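Local coordinates for protein cysteine protease (Xylella fastidiosa, PDB 3OIS) that probably cleaves peptide bonds as a papain-like cysteine protease and binds the nucleotide uridine-5'-diphosphate, at residues Ala56-Val61 with Val242-Glu247; Asp246-Phe251 with Tyr266-Tyr271; Leu63-Gln68 with Arg252-Trp257. All blocks are in the same frame, centred on the assembly; numbering follows the deposited sequence.

All three contacts reach one antiparallel sheet of the papain-like fold; contact 3 joins it to a loop. Contact 1 pairs edge strand 60-62 with the end of strand 233-245. Contact 2 starts on the same turn, sharing Asp246 and Glu247, and joins strand 250-254 to strand 266-270; its centre is about 9 Å from that of contact 1. Contact 3 continues along strand 250-254 and ties it to the loop after strand 60-62, with its centre about 16 Å from that of contact 1 and about 14 Å from that of contact 2. Segments 56-61 and 63-68 thus meet strands some 180 residues later, bringing an early stretch of the chain onto strands formed much later in the sequence.

Contact 1. Residues Ala56-Val61 with Val242-Glu247; sequences ALPPKV and VGYDDE
The hydroxyl of Tyr244 donates a short hydrogen bond to the carbonyl of Pro58, OH to O 2.6 Å, with that oxygen lying at the ring edge, in its plane. Pro58 CD and CG pack against the same hydroxyl. Val61 CG2 presses on Tyr244 CE1 at 3.3 Å, while Val61 N sits above the ring centre. Tyr244 CG stands between the backbone N and the carbonyl carbon (chi1 62°), which lets the ring reach under Val61 N and carry its OH to Pro58 O. On the other face of the sheet Lys60 NZ forms a salt bridge with Asp245 OD2, at 2.8 Å, approaching from above the carboxylate plane. The backbones are joined as an antiparallel ladder, an edge strand added to the sheet of the papain-like fold: Val61 and Tyr244 are its hydrogen-bonded pair, Lys60 and Asp245 the non-hydrogen-bonded one. Beyond the ladder, Asp246 N donates to Pro59 O at 2.9 Å, almost in line with the carbonyl bond. A water bridges Pro58 O and Asp246 OD2, while Asp246 OD1 is held by Tyr271 OH. Asp245 OD1 closes an Asx turn by accepting from Glu247 N, and helix 191-199 packs on Tyr244 through Lys195 and Leu198.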
loop_
_atom_site.group_PDB
_atom_site.type_symbol
_atom_site.label_atom_id
_atom_site.label_comp_id
_atom_site.label_asym_id
_atom_site.label_seq_id
_atom_site.Cartn_x
_atom_site.Cartn_y
_atom_site.Cartn_z
ATOM N N ALA A 56 23.708 5.764 12.916
ATOM C CA ALA A 56 23.687 4.665 13.853
ATOM C C ALA A 56 22.495 3.727 13.655
ATOM O O ALA A 56 21.713 3.485 14.574
ATOM C CB ALA A 56 23.713 5.195 15.313
ATOM N N LEU A 57 22.383 3.180 12.445
ATOM C CA LEU A 57 21.277 2.258 12.132
ATOM C C LEU A 57 21.493 0.886 12.719
ATOM O O LEU A 57 22.592 0.322 12.630
ATOM C CB LEU A 57 21.106 2.124 10.589
ATOM C CG LEU A 57 20.790 3.412 9.881
ATOM C CD1 LEU A 57 21.017 3.348 8.353
ATOM C CD2 LEU A 57 19.350 3.812 10.227
ATOM N N PRO A 58 20.443 0.317 13.327
ATOM C CA PRO A 58 20.559 -1.039 13.840
ATOM C C PRO A 58 20.625 -2.046 12.705
ATOM O O PRO A 58 20.249 -1.724 11.534
ATOM C CB PRO A 58 19.281 -1.219 14.629
ATOM C CG PRO A 58 18.304 -0.397 13.891
ATOM C CD PRO A 58 19.077 0.835 13.435
ATOM N N PRO A 59 21.129 -3.263 13.007
ATOM C CA PRO A 59 21.183 -4.255 11.955
ATOM C C PRO A 59 19.820 -4.806 11.529
ATOM O O PRO A 59 19.753 -5.403 10.453
ATOM C CB PRO A 59 22.072 -5.350 12.551
ATOM C CG PRO A 59 21.843 -5.226 14.020
ATOM C CD PRO A 59 21.677 -3.769 14.290
ATOM N N LYS A 60 18.805 -4.711 12.383
ATOM C CA LYS A 60 17.522 -5.370 12.137
ATOM C C LYS A 60 16.399 -4.561 12.812
ATOM O O LYS A 60 16.509 -4.078 13.992
ATOM C CB LYS A 60 17.536 -6.871 12.605
ATOM C CG LYS A 60 16.098 -7.552 12.543
ATOM C CD LYS A 60 16.120 -9.011 13.100
ATOM C CE LYS A 60 14.737 -9.673 12.888
ATOM N NZ LYS A 60 14.607 -10.191 11.456
ATOM N N VAL A 61 15.340 -4.302 12.040
ATOM C CA VAL A 61 14.110 -3.696 12.586
ATOM C C VAL A 61 12.920 -4.555 12.243
ATOM O O VAL A 61 12.774 -5.029 11.105
ATOM C CB VAL A 61 13.940 -2.290 12.041
ATOM C CG1 VAL A 61 12.573 -1.661 12.451
ATOM C CG2 VAL A 61 15.079 -1.379 12.436
ATOM N N VAL A 242 7.583 -2.982 6.765
ATOM C CA VAL A 242 7.541 -2.938 8.249
ATOM C C VAL A 242 8.829 -3.301 8.858
ATOM O O VAL A 242 8.903 -3.476 10.085
ATOM C CB VAL A 242 6.435 -3.979 8.796
ATOM C CG1 VAL A 242 5.019 -3.544 8.316
ATOM C CG2 VAL A 242 6.708 -5.438 8.346
ATOM N N GLY A 243 9.899 -3.416 8.102
ATOM C CA GLY A 243 11.170 -3.849 8.728
ATOM C C GLY A 243 12.254 -4.210 7.757
ATOM O O GLY A 243 12.104 -4.089 6.540
ATOM N N TYR A 244 13.454 -4.511 8.274
ATOM C CA TYR A 244 14.554 -4.969 7.433
ATOM C C TYR A 244 15.512 -5.861 8.235
ATOM O O TYR A 244 15.438 -5.867 9.450
ATOM C CB TYR A 244 15.352 -3.772 6.874
ATOM C CG TYR A 244 16.040 -2.879 7.912
ATOM C CD1 TYR A 244 15.470 -1.709 8.396
ATOM C CD2 TYR A 244 17.306 -3.232 8.344
ATOM C CE1 TYR A 244 16.150 -0.900 9.334
ATOM C CE2 TYR A 244 17.997 -2.444 9.239
ATOM C CZ TYR A 244 17.428 -1.277 9.709
ATOM O OH TYR A 244 18.134 -0.475 10.621
ATOM N N ASP A 245 16.346 -6.611 7.536
ATOM C CA ASP A 245 17.284 -7.494 8.227
ATOM C C ASP A 245 18.559 -7.502 7.453
ATOM O O ASP A 245 18.636 -8.113 6.361
ATOM C CB ASP A 245 16.705 -8.907 8.439
ATOM C CG ASP A 245 17.523 -9.702 9.476
ATOM O OD1 ASP A 245 18.674 -9.310 9.704
ATOM O OD2 ASP A 245 17.005 -10.621 10.122
ATOM N N ASP A 246 19.587 -6.819 7.981
ATOM C CA ASP A 246 20.942 -6.888 7.342
ATOM C C ASP A 246 21.486 -8.298 7.212
ATOM O O ASP A 246 22.320 -8.507 6.316
ATOM C CB ASP A 246 21.992 -6.050 8.069
ATOM C CG ASP A 246 21.823 -4.580 7.845
ATOM O OD1 ASP A 246 21.025 -4.148 6.950
ATOM O OD2 ASP A 246 22.476 -3.814 8.584
ATOM N N GLU A 247 21.046 -9.250 8.055
ATOM C CA GLU A 247 21.567 -10.631 8.006
ATOM C C GLU A 247 21.282 -11.240 6.640
ATOM O O GLU A 247 22.118 -11.967 6.072
ATOM C CB GLU A 247 20.956 -11.469 9.137
ATOM C CG GLU A 247 21.455 -12.950 9.293
ATOM C CD GLU A 247 22.937 -13.041 9.680
ATOM O OE1 GLU A 247 23.387 -12.320 10.618
ATOM O OE2 GLU A 247 23.646 -13.852 9.019
HETATM O O HOH W 1 21.830 -1.363 9.286
#

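Contact 2. Residues Asp246-Phe251 with Tyr266-Tyr271; sequences DEIRHF and YFWMPY
Tyr271 OH donates to Asp246 OD1 at 2.6 Å, meeting the oxygen on its anti side, and the carboxylate plane stands 80° from the ring. The same oxygen forms a salt bridge with Lys195 of helix 191-199. Three backbone bonds follow: Tyr271 N to Arg249 O at 3.0 Å, and the reciprocal bonds between Phe251 and Met269, a hydrogen-bonded pair of this beta hairpin. A G1 beta bulge sets Arg249 and His250 together opposite Asp245, and His250 ND1 donates to Ile248 O at 2.8 Å, with that oxygen in the imidazole plane; this fixes the rotation of the ring. Pro270 CA then lies over one imidazole face in a CH-pi contact. Around Tyr271 the packing is on the ring face: Arg249 CB stands 3.9 Å from the centroid of the Tyr271 ring, and the Arg249 guanidinium, at 72° to the ring, receives Tyr271 CD2 over its own face. Phe251 CE2 reaches Tyr271 CD1 at 3.4 Å, the two rings lying oblique. Ile248, whose CG1 sits between the backbone N and the carbonyl carbon (chi1 63°), lays CD1 over the five-membered ring of Trp268, 3.7 Å from that ring's centroid. With a tyrosine hydroxyl and a lysine both directed at Asp246 OD1, negative charge is probably stabilised there, and the carboxylate pins the turn to the start of helix 271-274.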
loop_
_atom_site.group_PDB
_atom_site.type_symbol
_atom_site.label_atom_id
_atom_site.label_comp_id
_atom_site.label_asym_id
_atom_site.label_seq_id
_atom_site.Cartn_x
_atom_site.Cartn_y
_atom_site.Cartn_z
ATOM N N ASP A 246 19.587 -6.819 7.981
ATOM C CA ASP A 246 20.942 -6.888 7.342
ATOM C C ASP A 246 21.486 -8.298 7.212
ATOM O O ASP A 246 22.320 -8.507 6.316
ATOM C CB ASP A 246 21.992 -6.050 8.069
ATOM C CG ASP A 246 21.823 -4.580 7.845
ATOM O OD1 ASP A 246 21.025 -4.148 6.950
ATOM O OD2 ASP A 246 22.476 -3.814 8.584
ATOM N N GLU A 247 21.046 -9.250 8.055
ATOM C CA GLU A 247 21.567 -10.631 8.006
ATOM C C GLU A 247 21.282 -11.240 6.640
ATOM O O GLU A 247 22.118 -11.967 6.072
ATOM C CB GLU A 247 20.956 -11.469 9.137
ATOM C CG GLU A 247 21.455 -12.950 9.293
ATOM C CD GLU A 247 22.937 -13.041 9.680
ATOM O OE1 GLU A 247 23.387 -12.320 10.618
ATOM O OE2 GLU A 247 23.646 -13.852 9.019
ATOM N N ILE A 248 20.107 -10.909 6.073
ATOM C CA ILE A 248 19.751 -11.470 4.767
ATOM C C ILE A 248 19.581 -10.350 3.683
ATOM O O ILE A 248 19.298 -10.666 2.545
ATOM C CB ILE A 248 18.481 -12.349 4.894
ATOM C CG1 ILE A 248 17.279 -11.483 5.348
ATOM C CG2 ILE A 248 18.779 -13.568 5.898
ATOM C CD1 ILE A 248 15.945 -12.141 5.087
ATOM N N ARG A 249 19.785 -9.075 4.050
ATOM C CA ARG A 249 19.699 -7.912 3.127
ATOM C C ARG A 249 18.344 -7.964 2.381
ATOM O O ARG A 249 18.266 -7.896 1.151
ATOM C CB ARG A 249 20.905 -7.861 2.154
ATOM C CG ARG A 249 22.289 -7.633 2.886
ATOM C CD ARG A 249 23.459 -7.737 1.870
ATOM N NE ARG A 249 23.147 -6.891 0.700
ATOM C CZ ARG A 249 23.298 -5.564 0.628
ATOM N NH1 ARG A 249 22.908 -4.927 -0.488
ATOM N NH2 ARG A 249 23.863 -4.868 1.633
ATOM N N HIS A 250 17.300 -8.101 3.175
ATOM C CA HIS A 250 15.876 -7.940 2.673
ATOM C C HIS A 250 15.096 -7.000 3.587
ATOM O O HIS A 250 15.372 -6.949 4.785
ATOM C CB HIS A 250 15.134 -9.249 2.601
ATOM C CG HIS A 250 15.539 -10.154 1.477
ATOM N ND1 HIS A 250 16.806 -10.710 1.371
ATOM C CD2 HIS A 250 14.830 -10.623 0.422
ATOM C CE1 HIS A 250 16.854 -11.468 0.285
ATOM N NE2 HIS A 250 15.655 -11.456 -0.286
ATOM N N PHE A 251 14.142 -6.264 3.020
ATOM C CA PHE A 251 13.103 -5.514 3.727
ATOM C C PHE A 251 11.876 -6.388 3.859
ATOM O O PHE A 251 11.569 -7.231 2.978
ATOM C CB PHE A 251 12.718 -4.207 2.962
ATOM C CG PHE A 251 13.740 -3.113 3.090
ATOM C CD1 PHE A 251 13.562 -2.099 4.006
ATOM C CD2 PHE A 251 14.825 -3.097 2.275
ATOM C CE1 PHE A 251 14.447 -1.050 4.159
ATOM C CE2 PHE A 251 15.811 -2.042 2.414
ATOM C CZ PHE A 251 15.609 -1.013 3.348
ATOM N N TYR A 266 3.250 -12.120 4.864
ATOM C CA TYR A 266 4.420 -11.254 4.741
ATOM C C TYR A 266 5.509 -11.851 3.806
ATOM O O TYR A 266 5.626 -13.112 3.644
ATOM C CB TYR A 266 5.073 -11.010 6.127
ATOM C CG TYR A 266 4.220 -10.095 7.001
ATOM C CD1 TYR A 266 2.995 -10.564 7.622
ATOM C CD2 TYR A 266 4.564 -8.752 7.184
ATOM C CE1 TYR A 266 2.238 -9.720 8.410
ATOM C CE2 TYR A 266 3.744 -7.903 7.969
ATOM C CZ TYR A 266 2.582 -8.380 8.527
ATOM O OH TYR A 266 1.820 -7.529 9.257
ATOM N N PHE A 267 6.312 -10.974 3.220
ATOM C CA PHE A 267 7.390 -11.380 2.299
ATOM C C PHE A 267 8.655 -10.592 2.568
ATOM O O PHE A 267 8.653 -9.609 3.354
ATOM C CB PHE A 267 6.930 -11.127 0.838
ATOM C CG PHE A 267 5.773 -11.981 0.412
ATOM C CD1 PHE A 267 4.430 -11.617 0.667
ATOM C CD2 PHE A 267 6.035 -13.155 -0.331
ATOM C CE1 PHE A 267 3.338 -12.458 0.183
ATOM C CE2 PHE A 267 4.983 -13.970 -0.845
ATOM C CZ PHE A 267 3.631 -13.639 -0.572
ATOM N N TRP A 268 9.750 -11.022 1.949
ATOM C CA TRP A 268 11.034 -10.354 2.024
ATOM C C TRP A 268 11.418 -9.873 0.655
ATOM O O TRP A 268 11.376 -10.671 -0.330
ATOM C CB TRP A 268 12.129 -11.349 2.425
ATOM C CG TRP A 268 12.165 -11.796 3.915
ATOM C CD1 TRP A 268 12.033 -13.097 4.379
ATOM C CD2 TRP A 268 12.504 -10.992 5.069
ATOM N NE1 TRP A 268 12.225 -13.140 5.753
ATOM C CE2 TRP A 268 12.479 -11.868 6.204
ATOM C CE3 TRP A 268 12.746 -9.617 5.268
ATOM C CZ2 TRP A 268 12.682 -11.409 7.499
ATOM C CZ3 TRP A 268 13.036 -9.186 6.560
ATOM C CH2 TRP A 268 12.957 -10.076 7.657
ATOM N N MET A 269 11.773 -8.580 0.576
ATOM C CA MET A 269 12.162 -7.941 -0.671
ATOM C C MET A 269 13.673 -7.595 -0.598
ATOM O O MET A 269 14.053 -6.898 0.293
ATOM C CB MET A 269 11.396 -6.612 -0.912
ATOM C CG MET A 269 11.865 -5.957 -2.245
ATOM S SD MET A 269 10.806 -4.474 -2.626
ATOM C CE MET A 269 9.348 -5.305 -3.314
ATOM N N PRO A 270 14.490 -8.010 -1.570
ATOM C CA PRO A 270 15.943 -7.734 -1.500
ATOM C C PRO A 270 16.266 -6.234 -1.482
ATOM O O PRO A 270 15.569 -5.444 -2.103
ATOM C CB PRO A 270 16.508 -8.309 -2.821
ATOM C CG PRO A 270 15.379 -9.190 -3.396
ATOM C CD PRO A 270 14.086 -8.772 -2.765
ATOM N N TYR A 271 17.318 -5.849 -0.765
ATOM C CA TYR A 271 17.813 -4.490 -0.846
ATOM C C TYR A 271 17.994 -3.965 -2.257
ATOM O O TYR A 271 17.662 -2.808 -2.539
ATOM C CB TYR A 271 19.189 -4.438 -0.133
ATOM C CG TYR A 271 19.077 -4.488 1.383
ATOM C CD1 TYR A 271 17.863 -4.760 2.047
ATOM C CD2 TYR A 271 20.203 -4.323 2.180
ATOM C CE1 TYR A 271 17.810 -4.812 3.450
ATOM C CE2 TYR A 271 20.140 -4.404 3.626
ATOM C CZ TYR A 271 18.954 -4.652 4.242
ATOM O OH TYR A 271 18.865 -4.728 5.641
#

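Contact 3. Residues Leu63-Gln68 with Arg252-Trp257; sequences LTPPFQ and RIRNSW
Thr64 and Arg254 mark the nearest approach of the two backbones, yet Thr64 CA and Arg254 CA are 8.0 Å apart: 63-68 is an irregular loop, 252-254 is strand, and no backbone hydrogen bond joins the two segments. Arginine side chains span the gap. Arg254 runs extended from CG to NE, with CG anti to the backbone N (chi1 -179°), and delivers its guanidinium to two successive carbonyls of the loop. Arg254 NH1 donates to Phe67 O at 3.0 Å and Arg254 NH2 donates to Gln68 O at 2.9 Å; both donors come from above the carbonyl planes and both bonds are bent. The Phe67 ring edge meets one face of the guanidinium, Phe67 CD1 lying 3.4 Å from Arg254 NH2, and the two planes are 55° apart. Behind this, Pro65 CG rests on a face of the Phe67 ring. In the papain-like fold of this protein, the contact fastens the loop between strand 60-62 and helix 78-93 to strand 250-254 of the antiparallel sheet. Phe67 also packs on Gln88 and Ile92 of that helix, and Arg254 NH1 has a second partner in the hydroxyl of Tyr266. Nearer the start of the loop the link is through solvent: a water donates to Thr64 OG1 at 2.7 Å and accepts from Arg252 NE at 2.8 Å, lying in the guanidinium plane of Arg252. Thr64 OG1 is also bonded to Asp62, and Arg252 NH1 forms a salt bridge with Glu263.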
loop_
_atom_site.group_PDB
_atom_site.type_symbol
_atom_site.label_atom_id
_atom_site.label_comp_id
_atom_site.label_asym_id
_atom_site.label_seq_id
_atom_site.Cartn_x
_atom_site.Cartn_y
_atom_site.Cartn_z
ATOM N N LEU A 63 8.927 -4.181 12.772
ATOM C CA LEU A 63 7.744 -3.454 13.299
ATOM C C LEU A 63 6.454 -4.251 13.077
ATOM O O LEU A 63 5.389 -3.702 13.198
ATOM C CB LEU A 63 7.600 -2.035 12.622
ATOM C CG LEU A 63 8.871 -1.138 12.593
ATOM C CD1 LEU A 63 8.477 0.288 12.151
ATOM C CD2 LEU A 63 9.525 -1.092 13.996
ATOM N N THR A 64 6.561 -5.478 12.580
ATOM C CA THR A 64 5.323 -6.236 12.233
ATOM C C THR A 64 4.286 -6.047 13.360
ATOM O O THR A 64 4.543 -6.361 14.533
ATOM C CB THR A 64 5.603 -7.743 12.062
ATOM O OG1 THR A 64 6.541 -7.958 11.024
ATOM C CG2 THR A 64 4.310 -8.545 11.665
ATOM N N PRO A 65 3.094 -5.620 13.020
ATOM C CA PRO A 65 2.081 -5.317 14.054
ATOM C C PRO A 65 1.248 -6.593 14.378
ATOM O O PRO A 65 1.408 -7.623 13.699
ATOM C CB PRO A 65 1.245 -4.217 13.385
ATOM C CG PRO A 65 1.260 -4.604 11.973
ATOM C CD PRO A 65 2.714 -5.138 11.683
ATOM N N PRO A 66 0.396 -6.539 15.413
ATOM C CA PRO A 66 -0.310 -7.751 15.730
ATOM C C PRO A 66 -1.489 -8.031 14.809
ATOM O O PRO A 66 -1.829 -9.223 14.626
ATOM C CB PRO A 66 -0.806 -7.508 17.176
ATOM C CG PRO A 66 -0.066 -6.272 17.674
ATOM C CD PRO A 66 0.106 -5.479 16.391
ATOM N N PHE A 67 -2.014 -7.000 14.132
ATOM C CA PHE A 67 -3.172 -7.262 13.294
ATOM C C PHE A 67 -2.780 -8.012 12.027
ATOM O O PHE A 67 -1.773 -7.685 11.387
ATOM C CB PHE A 67 -3.973 -5.992 13.000
ATOM C CG PHE A 67 -3.172 -4.872 12.263
ATOM C CD1 PHE A 67 -3.277 -4.674 10.864
ATOM C CD2 PHE A 67 -2.447 -3.978 12.986
ATOM C CE1 PHE A 67 -2.580 -3.542 10.279
ATOM C CE2 PHE A 67 -1.757 -2.905 12.484
ATOM C CZ PHE A 67 -1.763 -2.693 11.070
ATOM N N GLN A 68 -3.591 -8.991 11.658
ATOM C CA GLN A 68 -3.183 -9.871 10.577
ATOM C C GLN A 68 -3.295 -9.125 9.246
ATOM O O GLN A 68 -3.972 -8.078 9.145
ATOM C CB GLN A 68 -4.018 -11.140 10.502
ATOM C CG GLN A 68 -5.455 -10.953 10.263
ATOM C CD GLN A 68 -6.256 -12.245 10.582
ATOM O OE1 GLN A 68 -6.171 -13.259 9.860
ATOM N NE2 GLN A 68 -7.048 -12.189 11.673
ATOM N N ARG A 252 11.201 -6.252 5.004
ATOM C CA ARG A 252 9.997 -7.072 5.271
ATOM C C ARG A 252 8.771 -6.303 4.814
ATOM O O ARG A 252 8.579 -5.126 5.175
ATOM C CB ARG A 252 9.877 -7.256 6.794
ATOM C CG ARG A 252 8.777 -8.226 7.237
ATOM C CD ARG A 252 9.188 -9.583 6.764
ATOM N NE ARG A 252 8.340 -10.585 7.441
ATOM C CZ ARG A 252 8.395 -11.903 7.194
ATOM N NH1 ARG A 252 9.145 -12.398 6.175
ATOM N NH2 ARG A 252 7.656 -12.758 7.952
ATOM N N ILE A 253 7.962 -6.964 3.984
ATOM C CA ILE A 253 6.747 -6.306 3.436
ATOM C C ILE A 253 5.471 -7.035 3.878
ATOM O O ILE A 253 5.398 -8.243 3.842
ATOM C CB ILE A 253 6.879 -6.071 1.896
ATOM C CG1 ILE A 253 7.081 -7.340 1.188
ATOM C CG2 ILE A 253 8.092 -5.122 1.541
ATOM C CD1 ILE A 253 6.861 -7.150 -0.336
ATOM N N ARG A 254 4.467 -6.261 4.292
ATOM C CA ARG A 254 3.097 -6.733 4.568
ATOM C C ARG A 254 2.379 -6.726 3.278
ATOM O O ARG A 254 2.153 -5.676 2.674
ATOM C CB ARG A 254 2.505 -5.717 5.526
ATOM C CG ARG A 254 1.057 -6.060 5.953
ATOM C CD ARG A 254 0.467 -4.904 6.800
ATOM N NE ARG A 254 -0.956 -5.021 6.860
ATOM C CZ ARG A 254 -1.662 -5.789 7.732
ATOM N NH1 ARG A 254 -1.032 -6.515 8.684
ATOM N NH2 ARG A 254 -2.994 -5.834 7.671
ATOM N N ASN A 255 2.021 -7.920 2.789
ATOM C CA ASN A 255 1.236 -7.986 1.516
ATOM C C ASN A 255 -0.281 -7.975 1.879
ATOM O O ASN A 255 -0.618 -7.947 3.098
ATOM C CB ASN A 255 1.638 -9.174 0.697
ATOM C CG ASN A 255 1.419 -8.958 -0.812
ATOM O OD1 ASN A 255 0.709 -8.043 -1.216
ATOM N ND2 ASN A 255 2.057 -9.785 -1.631
ATOM N N SER A 256 -1.170 -7.930 0.890
ATOM C CA SER A 256 -2.610 -7.829 1.072
ATOM C C SER A 256 -3.265 -8.950 0.273
ATOM O O SER A 256 -4.304 -8.750 -0.346
ATOM C CB SER A 256 -3.079 -6.429 0.608
ATOM O OG SER A 256 -2.506 -6.154 -0.694
ATOM N N TRP A 257 -2.665 -10.130 0.313
ATOM C CA TRP A 257 -3.170 -11.311 -0.460
ATOM C C TRP A 257 -3.563 -12.410 0.524
ATOM O O TRP A 257 -3.651 -13.605 0.139
ATOM C CB TRP A 257 -2.116 -11.844 -1.450
ATOM C CG TRP A 257 -1.822 -10.832 -2.562
ATOM C CD1 TRP A 257 -2.574 -9.702 -2.909
ATOM C CD2 TRP A 257 -0.619 -10.773 -3.355
ATOM N NE1 TRP A 257 -1.921 -9.002 -3.953
ATOM C CE2 TRP A 257 -0.727 -9.646 -4.212
ATOM C CE3 TRP A 257 0.512 -11.605 -3.466
ATOM C CZ2 TRP A 257 0.284 -9.336 -5.147
ATOM C CZ3 TRP A 257 1.494 -11.308 -4.394
ATOM C CH2 TRP A 257 1.403 -10.148 -5.192
HETATM O O HOH W 2 6.641 -10.244 9.659
#